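Local coordinates for protein CHAD domain (Ricinus communis, PDB 6QV5) that probably binds inorganic polyphosphate through its all-helical CHAD fold and also binds a zinc ion, at residues C80-L91 and R148-W159; P12-L20 and A32-R43. One frame throughout, in Å; residues are numbered along the deposited sequence. Where two conformers were deposited one is given.

Interaction 1 (C80-L91 and R148-W159); sequences CPPALQDDISWL and RYTRLMLTLGAW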
loop_
_atom_site.group_PDB
_atom_site.type_symbol
_atom_site.label_atom_id
_atom_site.label_comp_id
_atom_site.label_asym_id
_atom_site.label_seq_id
_atom_site.Cartn_x
_atom_site.Cartn_y
_atom_site.Cartn_z
ATOM N N CYS A 80 -14.896 -0.402 -12.637
ATOM C CA CYS A 80 -14.405 -1.778 -12.686
ATOM C C CYS A 80 -15.526 -2.765 -12.317
ATOM O O CYS A 80 -16.214 -2.528 -11.317
ATOM C CB CYS A 80 -13.191 -1.940 -11.774
ATOM S SG CYS A 80 -12.277 -3.487 -12.010
ATOM N N PRO A 81 -15.734 -3.865 -13.093
ATOM C CA PRO A 81 -16.801 -4.827 -12.746
ATOM C C PRO A 81 -16.688 -5.379 -11.318
ATOM O O PRO A 81 -15.566 -5.605 -10.855
ATOM C CB PRO A 81 -16.641 -5.933 -13.795
ATOM C CG PRO A 81 -15.956 -5.281 -14.934
ATOM C CD PRO A 81 -15.023 -4.283 -14.319
ATOM N N PRO A 82 -17.824 -5.568 -10.595
ATOM C CA PRO A 82 -17.750 -6.054 -9.202
ATOM C C PRO A 82 -17.034 -7.388 -9.000
ATOM O O PRO A 82 -16.404 -7.569 -7.958
ATOM C CB PRO A 82 -19.217 -6.121 -8.764
ATOM C CG PRO A 82 -20.000 -6.165 -10.034
ATOM C CD PRO A 82 -19.225 -5.324 -10.996
ATOM N N ALA A 83 -17.113 -8.303 -9.991
ATOM C CA ALA A 83 -16.462 -9.617 -9.959
ATOM C C ALA A 83 -14.935 -9.487 -9.899
ATOM O O ALA A 83 -14.295 -10.230 -9.150
ATOM C CB ALA A 83 -16.875 -10.441 -11.168
ATOM N N LEU A 84 -14.360 -8.526 -10.661
ATOM C CA LEU A 84 -12.919 -8.257 -10.684
ATOM C C LEU A 84 -12.465 -7.630 -9.370
ATOM O O LEU A 84 -11.417 -8.013 -8.849
ATOM C CB LEU A 84 -12.525 -7.357 -11.870
ATOM C CG LEU A 84 -12.507 -7.996 -13.261
ATOM C CD1 LEU A 84 -12.337 -6.944 -14.333
ATOM C CD2 LEU A 84 -11.392 -9.021 -13.392
ATOM N N GLN A 85 -13.276 -6.697 -8.822
ATOM C CA GLN A 85 -13.020 -6.006 -7.553
ATOM C C GLN A 85 -12.969 -6.977 -6.367
ATOM O O GLN A 85 -12.210 -6.740 -5.426
ATOM C CB GLN A 85 -14.049 -4.890 -7.312
ATOM C CG GLN A 85 -13.841 -3.671 -8.209
ATOM C CD GLN A 85 -14.805 -2.557 -7.892
ATOM O OE1 GLN A 85 -15.973 -2.579 -8.294
ATOM N NE2 GLN A 85 -14.333 -1.553 -7.170
ATOM N N ASP A 86 -13.751 -8.078 -6.428
ATOM C CA ASP A 86 -13.776 -9.127 -5.404
ATOM C C ASP A 86 -12.474 -9.934 -5.448
ATOM O O ASP A 86 -11.940 -10.287 -4.395
ATOM C CB ASP A 86 -14.986 -10.063 -5.596
ATOM C CG ASP A 86 -16.356 -9.430 -5.399
ATOM O OD1 ASP A 86 -16.434 -8.359 -4.753
ATOM O OD2 ASP A 86 -17.351 -10.013 -5.880
ATOM N N ASP A 87 -11.966 -10.211 -6.668
ATOM C CA ASP A 87 -10.726 -10.956 -6.892
ATOM C C ASP A 87 -9.484 -10.125 -6.542
ATOM O O ASP A 87 -8.484 -10.694 -6.102
ATOM C CB ASP A 87 -10.652 -11.492 -8.331
ATOM C CG ASP A 87 -11.770 -12.442 -8.724
ATOM O OD1 ASP A 87 -12.120 -13.325 -7.906
ATOM O OD2 ASP A 87 -12.280 -12.321 -9.857
ATOM N N ILE A 88 -9.551 -8.786 -6.731
ATOM C CA ILE A 88 -8.471 -7.848 -6.388
ATOM C C ILE A 88 -8.351 -7.794 -4.856
ATOM O O ILE A 88 -7.237 -7.815 -4.326
ATOM C CB ILE A 88 -8.689 -6.450 -7.046
ATOM C CG1 ILE A 88 -8.442 -6.520 -8.570
ATOM C CG2 ILE A 88 -7.804 -5.358 -6.406
ATOM C CD1 ILE A 88 -9.234 -5.521 -9.400
ATOM N N SER A 89 -9.509 -7.782 -4.159
ATOM C CA SER A 89 -9.605 -7.787 -2.698
ATOM C C SER A 89 -9.056 -9.095 -2.125
ATOM O O SER A 89 -8.398 -9.070 -1.086
ATOM C CB SER A 89 -11.048 -7.567 -2.253
ATOM O OG SER A 89 -11.509 -6.286 -2.652
ATOM N N TRP A 90 -9.297 -10.225 -2.827
ATOM C CA TRP A 90 -8.803 -11.555 -2.463
ATOM C C TRP A 90 -7.274 -11.599 -2.596
ATOM O O TRP A 90 -6.604 -12.076 -1.683
ATOM C CB TRP A 90 -9.484 -12.644 -3.319
ATOM C CG TRP A 90 -8.739 -13.947 -3.380
ATOM C CD1 TRP A 90 -8.688 -14.910 -2.417
ATOM C CD2 TRP A 90 -7.927 -14.418 -4.465
ATOM N NE1 TRP A 90 -7.893 -15.955 -2.833
ATOM C CE2 TRP A 90 -7.412 -15.678 -4.086
ATOM C CE3 TRP A 90 -7.575 -13.891 -5.720
ATOM C CZ2 TRP A 90 -6.575 -16.425 -4.923
ATOM C CZ3 TRP A 90 -6.741 -14.628 -6.544
ATOM C CH2 TRP A 90 -6.255 -15.882 -6.147
ATOM N N LEU A 91 -6.735 -11.084 -3.724
ATOM C CA LEU A 91 -5.298 -11.017 -4.009
ATOM C C LEU A 91 -4.570 -10.112 -2.999
ATOM O O LEU A 91 -3.466 -10.448 -2.564
ATOM C CB LEU A 91 -5.063 -10.544 -5.461
ATOM C CG LEU A 91 -3.614 -10.383 -5.954
ATOM C CD1 LEU A 91 -2.862 -11.704 -5.941
ATOM C CD2 LEU A 91 -3.579 -9.785 -7.344
ATOM N N ARG A 148 -7.589 -18.690 -10.455
ATOM C CA ARG A 148 -8.274 -17.460 -10.042
ATOM C C ARG A 148 -7.403 -16.216 -10.280
ATOM O O ARG A 148 -7.925 -15.185 -10.708
ATOM C CB ARG A 148 -8.711 -17.545 -8.567
ATOM C CG ARG A 148 -9.753 -16.499 -8.183
ATOM C CD ARG A 148 -10.091 -16.506 -6.707
ATOM N NE ARG A 148 -10.982 -15.394 -6.373
ATOM C CZ ARG A 148 -11.518 -15.188 -5.173
ATOM N NH1 ARG A 148 -11.266 -16.023 -4.173
ATOM N NH2 ARG A 148 -12.315 -14.148 -4.967
ATOM N N TYR A 149 -6.083 -16.321 -10.017
ATOM C CA TYR A 149 -5.143 -15.218 -10.210
ATOM C C TYR A 149 -4.893 -14.903 -11.688
ATOM O O TYR A 149 -5.005 -13.740 -12.084
ATOM C CB TYR A 149 -3.815 -15.468 -9.467
ATOM C CG TYR A 149 -2.745 -14.448 -9.797
ATOM C CD1 TYR A 149 -2.828 -13.144 -9.318
ATOM C CD2 TYR A 149 -1.678 -14.772 -10.630
ATOM C CE1 TYR A 149 -1.862 -12.193 -9.641
ATOM C CE2 TYR A 149 -0.707 -13.830 -10.959
ATOM C CZ TYR A 149 -0.801 -12.542 -10.459
ATOM O OH TYR A 149 0.147 -11.605 -10.783
ATOM N N THR A 150 -4.512 -15.925 -12.484
ATOM C CA THR A 150 -4.205 -15.785 -13.911
ATOM C C THR A 150 -5.409 -15.286 -14.711
ATOM O O THR A 150 -5.226 -14.479 -15.624
ATOM C CB THR A 150 -3.594 -17.064 -14.485
ATOM O OG1 THR A 150 -4.422 -18.175 -14.145
ATOM C CG2 THR A 150 -2.168 -17.298 -13.996
ATOM N N ARG A 151 -6.635 -15.725 -14.342
ATOM C CA ARG A 151 -7.870 -15.270 -14.987
ATOM C C ARG A 151 -8.110 -13.794 -14.687
ATOM O O ARG A 151 -8.473 -13.052 -15.595
ATOM C CB ARG A 151 -9.086 -16.116 -14.571
ATOM C CG ARG A 151 -9.172 -17.445 -15.303
ATOM C CD ARG A 151 -10.474 -18.175 -15.042
ATOM N NE ARG A 151 -11.548 -17.705 -15.918
ATOM C CZ ARG A 151 -12.741 -18.282 -16.024
ATOM N NH1 ARG A 151 -13.653 -17.787 -16.849
ATOM N NH2 ARG A 151 -13.029 -19.362 -15.308
ATOM N N LEU A 152 -7.855 -13.364 -13.434
ATOM C CA LEU A 152 -8.000 -11.977 -12.982
ATOM C C LEU A 152 -7.097 -11.021 -13.770
ATOM O O LEU A 152 -7.588 -10.001 -14.253
ATOM C CB LEU A 152 -7.747 -11.869 -11.458
ATOM C CG LEU A 152 -7.472 -10.478 -10.858
ATOM C CD1 LEU A 152 -8.730 -9.625 -10.819
ATOM C CD2 LEU A 152 -6.879 -10.596 -9.470
ATOM N N MET A 153 -5.796 -11.358 -13.906
ATOM C CA MET A 153 -4.799 -10.555 -14.629
ATOM C C MET A 153 -5.151 -10.418 -16.109
ATOM O O MET A 153 -4.949 -9.353 -16.696
ATOM C CB MET A 153 -3.387 -11.149 -14.473
ATOM C CG MET A 153 -2.840 -11.091 -13.061
ATOM S SD MET A 153 -2.431 -9.422 -12.491
ATOM C CE MET A 153 -3.618 -9.241 -11.185
ATOM N N LEU A 154 -5.695 -11.499 -16.697
ATOM C CA LEU A 154 -6.121 -11.567 -18.088
ATOM C C LEU A 154 -7.402 -10.750 -18.307
ATOM O O LEU A 154 -7.458 -9.970 -19.259
ATOM C CB LEU A 154 -6.322 -13.040 -18.493
ATOM C CG LEU A 154 -6.595 -13.347 -19.960
ATOM C CD1 LEU A 154 -5.337 -13.189 -20.806
ATOM C CD2 LEU A 154 -7.136 -14.752 -20.112
ATOM N N THR A 155 -8.415 -10.922 -17.424
ATOM C CA THR A 155 -9.701 -10.215 -17.509
ATOM C C THR A 155 -9.522 -8.708 -17.254
ATOM O O THR A 155 -10.183 -7.911 -17.922
ATOM C CB THR A 155 -10.768 -10.881 -16.617
ATOM O OG1 THR A 155 -10.745 -12.293 -16.833
ATOM C CG2 THR A 155 -12.179 -10.369 -16.894
ATOM N N LEU A 156 -8.613 -8.321 -16.325
ATOM C CA LEU A 156 -8.318 -6.912 -16.027
ATOM C C LEU A 156 -7.691 -6.217 -17.235
ATOM O O LEU A 156 -8.107 -5.112 -17.583
ATOM C CB LEU A 156 -7.395 -6.763 -14.803
ATOM C CG LEU A 156 -8.054 -6.504 -13.448
ATOM C CD1 LEU A 156 -7.033 -6.607 -12.336
ATOM C CD2 LEU A 156 -8.718 -5.127 -13.396
ATOM N N GLY A 157 -6.717 -6.885 -17.860
ATOM C CA GLY A 157 -6.014 -6.408 -19.047
ATOM C C GLY A 157 -6.933 -6.248 -20.242
ATOM O O GLY A 157 -6.826 -5.262 -20.976
ATOM N N ALA A 158 -7.863 -7.211 -20.421
ATOM C CA ALA A 158 -8.862 -7.218 -21.493
ATOM C C ALA A 158 -9.873 -6.082 -21.305
ATOM O O ALA A 158 -10.253 -5.440 -22.285
ATOM C CB ALA A 158 -9.579 -8.558 -21.534
ATOM N N TRP A 159 -10.293 -5.836 -20.047
ATOM C CA TRP A 159 -11.229 -4.772 -19.681
ATOM C C TRP A 159 -10.566 -3.404 -19.871
ATOM O O TRP A 159 -11.208 -2.487 -20.383
ATOM C CB TRP A 159 -11.727 -4.962 -18.234
ATOM C CG TRP A 159 -12.490 -3.792 -17.687
ATOM C CD1 TRP A 159 -13.808 -3.506 -17.887
ATOM C CD2 TRP A 159 -11.969 -2.742 -16.865
ATOM N NE1 TRP A 159 -14.141 -2.339 -17.239
ATOM C CE2 TRP A 159 -13.029 -1.846 -16.606
ATOM C CE3 TRP A 159 -10.698 -2.459 -16.333
ATOM C CZ2 TRP A 159 -12.861 -0.689 -15.835
ATOM C CZ3 TRP A 159 -10.535 -1.317 -15.567
ATOM C CH2 TRP A 159 -11.608 -0.451 -15.317
#
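Leu152 of helix 147-163 is a knob in a hole made by Leu84, Asp87, Ile88 and Leu91 of helix 82-108. The axes of the two helix segments cross at 132° and approach to 10.3 Å. Leu152 CD1 reaches the CB of Asp87 at 3.7 Å, and Ile88 CG1 meets the same methyl. Leu156 slides past Leu84 in the opposite direction. Leu156 CD1 lies 3.8 Å from Ile88 CD1. Leu91 sets its two methyls against Tyr149. This is the buried, tightly packed side. At the start of segment 80-91 Pro81 CD sits over one face of the Trp159 indole, and Cys80 SG lies over the six-membered ring of Trp159, 4.5 Å from its centroid.

The solvent side is polar and belongs to Arg148. Its chain is extended from CG to NE and runs across the Trp90 indole. Arg148 CD stands over the six-membered ring of Trp90, 3.6 Å from the centroid. The guanidinium lies flat on the Trp90 indole, planes 10° apart, in a cation-pi stack. Its edge faces Asp87, whose OD1 takes both Arg148 NE at 2.8 Å and Arg148 NH2 at 3.1 Å. The two flat groups of this salt bridge stand 85° apart. One carboxylate oxygen and one aromatic face thus fix the guanidinium both in position and in rotation. The nearby carboxylate probably offsets the arginine charge at this exposed margin of a leucine-rich helix pair.

Interaction 2 (P12-L20 and A32-R43); sequences PFRAQALAL and AILGNCLEHIQR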
loop_
_atom_site.group_PDB
_atom_site.type_symbol
_atom_site.label_atom_id
_atom_site.label_comp_id
_atom_site.label_asym_id
_atom_site.label_seq_id
_atom_site.Cartn_x
_atom_site.Cartn_y
_atom_site.Cartn_z
ATOM N N PRO A 12 14.023 -8.227 -7.342
ATOM C CA PRO A 12 12.741 -7.527 -7.135
ATOM C C PRO A 12 12.489 -6.448 -8.184
ATOM O O PRO A 12 13.423 -5.753 -8.592
ATOM C CB PRO A 12 12.877 -6.923 -5.726
ATOM C CG PRO A 12 14.233 -7.350 -5.212
ATOM C CD PRO A 12 15.045 -7.739 -6.400
ATOM N N PHE A 13 11.226 -6.307 -8.620
ATOM C CA PHE A 13 10.839 -5.317 -9.623
ATOM C C PHE A 13 10.073 -4.151 -9.007
ATOM O O PHE A 13 8.977 -4.335 -8.473
ATOM C CB PHE A 13 10.036 -5.970 -10.767
ATOM C CG PHE A 13 9.738 -5.072 -11.948
ATOM C CD1 PHE A 13 10.618 -4.990 -13.021
ATOM C CD2 PHE A 13 8.551 -4.348 -12.013
ATOM C CE1 PHE A 13 10.334 -4.172 -14.121
ATOM C CE2 PHE A 13 8.269 -3.530 -13.111
ATOM C CZ PHE A 13 9.161 -3.448 -14.158
ATOM N N ARG A 14 10.656 -2.947 -9.099
ATOM C CA ARG A 14 10.049 -1.707 -8.624
ATOM C C ARG A 14 9.214 -1.096 -9.747
ATOM O O ARG A 14 9.496 -1.348 -10.923
ATOM C CB ARG A 14 11.124 -0.720 -8.154
ATOM C CG ARG A 14 11.493 -0.894 -6.693
ATOM C CD ARG A 14 12.960 -1.228 -6.511
ATOM N NE ARG A 14 13.269 -1.558 -5.118
ATOM C CZ ARG A 14 13.641 -0.673 -4.199
ATOM N NH1 ARG A 14 13.762 0.612 -4.514
ATOM N NH2 ARG A 14 13.897 -1.064 -2.957
ATOM N N ALA A 15 8.187 -0.298 -9.387
ATOM C CA ALA A 15 7.295 0.365 -10.341
ATOM C C ALA A 15 8.084 1.245 -11.309
ATOM O O ALA A 15 8.855 2.105 -10.874
ATOM C CB ALA A 15 6.251 1.190 -9.604
ATOM N N GLN A 16 7.934 0.976 -12.619
ATOM C CA GLN A 16 8.611 1.707 -13.691
ATOM C C GLN A 16 8.146 3.161 -13.724
ATOM O O GLN A 16 6.953 3.426 -13.555
ATOM C CB GLN A 16 8.358 1.034 -15.049
ATOM C CG GLN A 16 9.626 0.528 -15.723
ATOM C CD GLN A 16 9.355 0.032 -17.121
ATOM O OE1 GLN A 16 9.075 -1.149 -17.344
ATOM N NE2 GLN A 16 9.439 0.924 -18.097
ATOM N N ALA A 17 9.097 4.101 -13.907
ATOM C CA ALA A 17 8.823 5.538 -13.968
ATOM C C ALA A 17 7.968 5.858 -15.194
ATOM O O ALA A 17 8.393 5.622 -16.328
ATOM C CB ALA A 17 10.127 6.324 -14.001
ATOM N N LEU A 18 6.733 6.326 -14.953
ATOM C CA LEU A 18 5.782 6.652 -16.011
ATOM C C LEU A 18 5.807 8.145 -16.341
ATOM O O LEU A 18 5.295 8.966 -15.574
ATOM C CB LEU A 18 4.366 6.166 -15.638
ATOM C CG LEU A 18 3.313 6.151 -16.753
ATOM C CD1 LEU A 18 3.525 4.983 -17.711
ATOM C CD2 LEU A 18 1.924 6.065 -16.171
ATOM N N ALA A 19 6.433 8.489 -17.478
ATOM C CA ALA A 19 6.549 9.866 -17.950
ATOM C C ALA A 19 5.596 10.109 -19.126
ATOM O O ALA A 19 5.944 9.861 -20.286
ATOM C CB ALA A 19 7.991 10.177 -18.334
ATOM N N LEU A 20 4.371 10.556 -18.807
ATOM C CA LEU A 20 3.331 10.849 -19.793
ATOM C C LEU A 20 3.577 12.208 -20.436
ATOM O O LEU A 20 4.106 13.112 -19.779
ATOM C CB LEU A 20 1.935 10.843 -19.138
ATOM C CG LEU A 20 1.369 9.503 -18.664
ATOM C CD1 LEU A 20 0.290 9.719 -17.626
ATOM C CD2 LEU A 20 0.806 8.691 -19.825
ATOM N N ALA A 32 -1.895 3.273 -19.790
ATOM C CA ALA A 32 -0.490 3.439 -19.416
ATOM C C ALA A 32 -0.319 3.340 -17.898
ATOM O O ALA A 32 0.643 2.723 -17.443
ATOM C CB ALA A 32 0.045 4.767 -19.926
ATOM N N ILE A 33 -1.265 3.928 -17.123
ATOM C CA ILE A 33 -1.294 3.917 -15.654
ATOM C C ILE A 33 -1.603 2.503 -15.143
ATOM O O ILE A 33 -0.850 1.979 -14.317
ATOM C CB ILE A 33 -2.272 5.003 -15.092
ATOM C CG1 ILE A 33 -1.686 6.420 -15.272
ATOM C CG2 ILE A 33 -2.649 4.748 -13.616
ATOM C CD1 ILE A 33 -2.701 7.539 -15.367
ATOM N N LEU A 34 -2.702 1.890 -15.639
ATOM C CA LEU A 34 -3.114 0.540 -15.242
ATOM C C LEU A 34 -2.140 -0.537 -15.709
ATOM O O LEU A 34 -1.927 -1.511 -14.988
ATOM C CB LEU A 34 -4.548 0.219 -15.692
ATOM C CG LEU A 34 -5.692 0.927 -14.954
ATOM C CD1 LEU A 34 -7.010 0.579 -15.581
ATOM C CD2 LEU A 34 -5.739 0.544 -13.473
ATOM N N GLY A 35 -1.547 -0.332 -16.889
ATOM C CA GLY A 35 -0.548 -1.227 -17.468
ATOM C C GLY A 35 0.726 -1.253 -16.646
ATOM O O GLY A 35 1.347 -2.308 -16.499
ATOM N N ASN A 36 1.104 -0.086 -16.085
ATOM C CA ASN A 36 2.263 0.096 -15.209
ATOM C C ASN A 36 2.022 -0.643 -13.883
ATOM O O ASN A 36 2.951 -1.240 -13.338
ATOM C CB ASN A 36 2.501 1.589 -14.955
ATOM C CG ASN A 36 3.777 1.900 -14.215
ATOM O OD1 ASN A 36 3.841 1.841 -12.984
ATOM N ND2 ASN A 36 4.819 2.247 -14.955
ATOM N N CYS A 37 0.765 -0.608 -13.385
ATOM C CA CYS A 37 0.335 -1.273 -12.156
ATOM C C CYS A 37 0.349 -2.788 -12.327
ATOM O O CYS A 37 0.873 -3.486 -11.461
ATOM C CB CYS A 37 -1.037 -0.775 -11.714
ATOM S SG CYS A 37 -1.039 0.911 -11.056
ATOM N N LEU A 38 -0.210 -3.290 -13.450
ATOM C CA LEU A 38 -0.259 -4.720 -13.766
ATOM C C LEU A 38 1.134 -5.302 -13.988
ATOM O O LEU A 38 1.380 -6.425 -13.554
ATOM C CB LEU A 38 -1.182 -5.013 -14.960
ATOM C CG LEU A 38 -2.688 -4.805 -14.737
ATOM C CD1 LEU A 38 -3.424 -4.708 -16.063
ATOM C CD2 LEU A 38 -3.292 -5.906 -13.871
ATOM N N GLU A 39 2.053 -4.528 -14.612
ATOM C CA GLU A 39 3.448 -4.929 -14.842
ATOM C C GLU A 39 4.182 -5.054 -13.496
ATOM O O GLU A 39 4.933 -6.009 -13.302
ATOM C CB GLU A 39 4.166 -3.928 -15.768
ATOM C CG GLU A 39 5.599 -4.307 -16.123
ATOM C CD GLU A 39 6.460 -3.205 -16.716
ATOM O OE1 GLU A 39 6.374 -2.048 -16.243
ATOM O OE2 GLU A 39 7.239 -3.508 -17.647
ATOM N N HIS A 40 3.925 -4.112 -12.563
ATOM C CA HIS A 40 4.507 -4.080 -11.216
ATOM C C HIS A 40 4.129 -5.339 -10.411
ATOM O O HIS A 40 4.948 -5.844 -9.645
ATOM C CB HIS A 40 4.085 -2.787 -10.484
ATOM C CG HIS A 40 4.854 -2.472 -9.233
ATOM N ND1 HIS A 40 4.403 -1.517 -8.339
ATOM C CD2 HIS A 40 6.025 -2.978 -8.773
ATOM C CE1 HIS A 40 5.294 -1.487 -7.361
ATOM N NE2 HIS A 40 6.289 -2.346 -7.579
ATOM N N ILE A 41 2.910 -5.863 -10.633
ATOM C CA ILE A 41 2.399 -7.081 -9.998
ATOM C C ILE A 41 3.013 -8.326 -10.674
ATOM O O ILE A 41 3.603 -9.162 -9.984
ATOM C CB ILE A 41 0.834 -7.108 -10.025
ATOM C CG1 ILE A 41 0.232 -5.915 -9.251
ATOM C CG2 ILE A 41 0.272 -8.442 -9.502
ATOM C CD1 ILE A 41 -1.187 -5.510 -9.652
ATOM N N GLN A 42 2.859 -8.421 -12.022
ATOM C CA GLN A 42 3.316 -9.529 -12.868
ATOM C C GLN A 42 4.822 -9.821 -12.778
ATOM O O GLN A 42 5.207 -10.986 -12.674
ATOM C CB GLN A 42 2.881 -9.284 -14.328
ATOM C CG GLN A 42 3.237 -10.393 -15.317
ATOM C CD GLN A 42 4.510 -10.108 -16.083
ATOM O OE1 GLN A 42 4.649 -9.084 -16.764
ATOM N NE2 GLN A 42 5.467 -11.019 -15.996
ATOM N N ARG A 43 5.672 -8.782 -12.849
ATOM C CA ARG A 43 7.132 -8.956 -12.826
ATOM C C ARG A 43 7.701 -9.455 -11.481
ATOM O O ARG A 43 8.896 -9.754 -11.406
ATOM C CB ARG A 43 7.854 -7.682 -13.293
ATOM C CG ARG A 43 7.589 -7.292 -14.756
ATOM C CD ARG A 43 8.355 -8.131 -15.765
ATOM N NE ARG A 43 9.762 -7.738 -15.849
ATOM C CZ ARG A 43 10.781 -8.592 -15.838
ATOM N NH1 ARG A 43 10.563 -9.898 -15.743
ATOM N NH2 ARG A 43 12.028 -8.145 -15.919
HETATM O O HOH W 1 5.654 -0.909 -13.573
#
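Phe13 CG is anti to its own backbone N (chi1 -172°), which lays the ring against Arg43. Asn36 on the helix has the same first torsion (chi1 -172°), and its amide reaches out to the extended segment 12-20. Arg43 CB sits over one face of the Phe13 ring, 3.8 Å from the centroid. The carboxylate of Glu39 lies by the far end of the ring, with Glu39 CD 3.7 Å from Phe13 CZ.

Next along the chain, Ala15 rests on the imidazole of His40. Ala15 CB is 3.7 Å from the centroid of the His40 ring, over its face. The edge of the same imidazole meets Phe13 O, 3.3 Å from His40 CD2. His40 NE2 is hydrogen-bonded to Gln59 of helix 54-73.

Asn36 ND2 donates to Gln16 O at 2.8 Å. The bond is fairly straight at the hydrogen (159°), but the donor stands above the carbonyl plane. The other end of the amide, OD1, bonds to Arg66 of the same helix 54-73, which helps fix the rotation of the group. A water adds a second polar link. It accepts from Gln16 N and donates to Asn36 O, at 2.7 Å, and to Glu39 OE1.

Beyond this the contact is apolar. Leu18 CD2 lies 3.7 Å from Ile33 CG1, and Leu20 CD2 meets the Ala32 methyl.

Segment 12-20 thus runs along helix 26-42 without regular secondary structure. Around that helix, Phe217 of helix 198-217 packs on Ile33 and Cys37, and helix 147-163 meets Leu34, Leu38 and Ile41.

Overall arrangement
From the N terminus, interaction 2 comes first. Segment 12-20 precedes helix 26-42 by a short connection and packs back along it, closing a short loop of 11 residues. The chain then passes through helices 45-50 and 54-73 before interaction 1 opens at residue 80. That contact closes a mostly helical loop of 56 residues, which includes helix 122-145. The two loops follow in series and neither nest nor cross. The centres of the two contacts are about 17 Å apart, yet their residues touch. Met153 and Leu156 pack on Leu38, Tyr149 on Ile41 and Trp159 on Leu34. Helix 147-163 therefore lies against both helix 82-108 and helix 26-42.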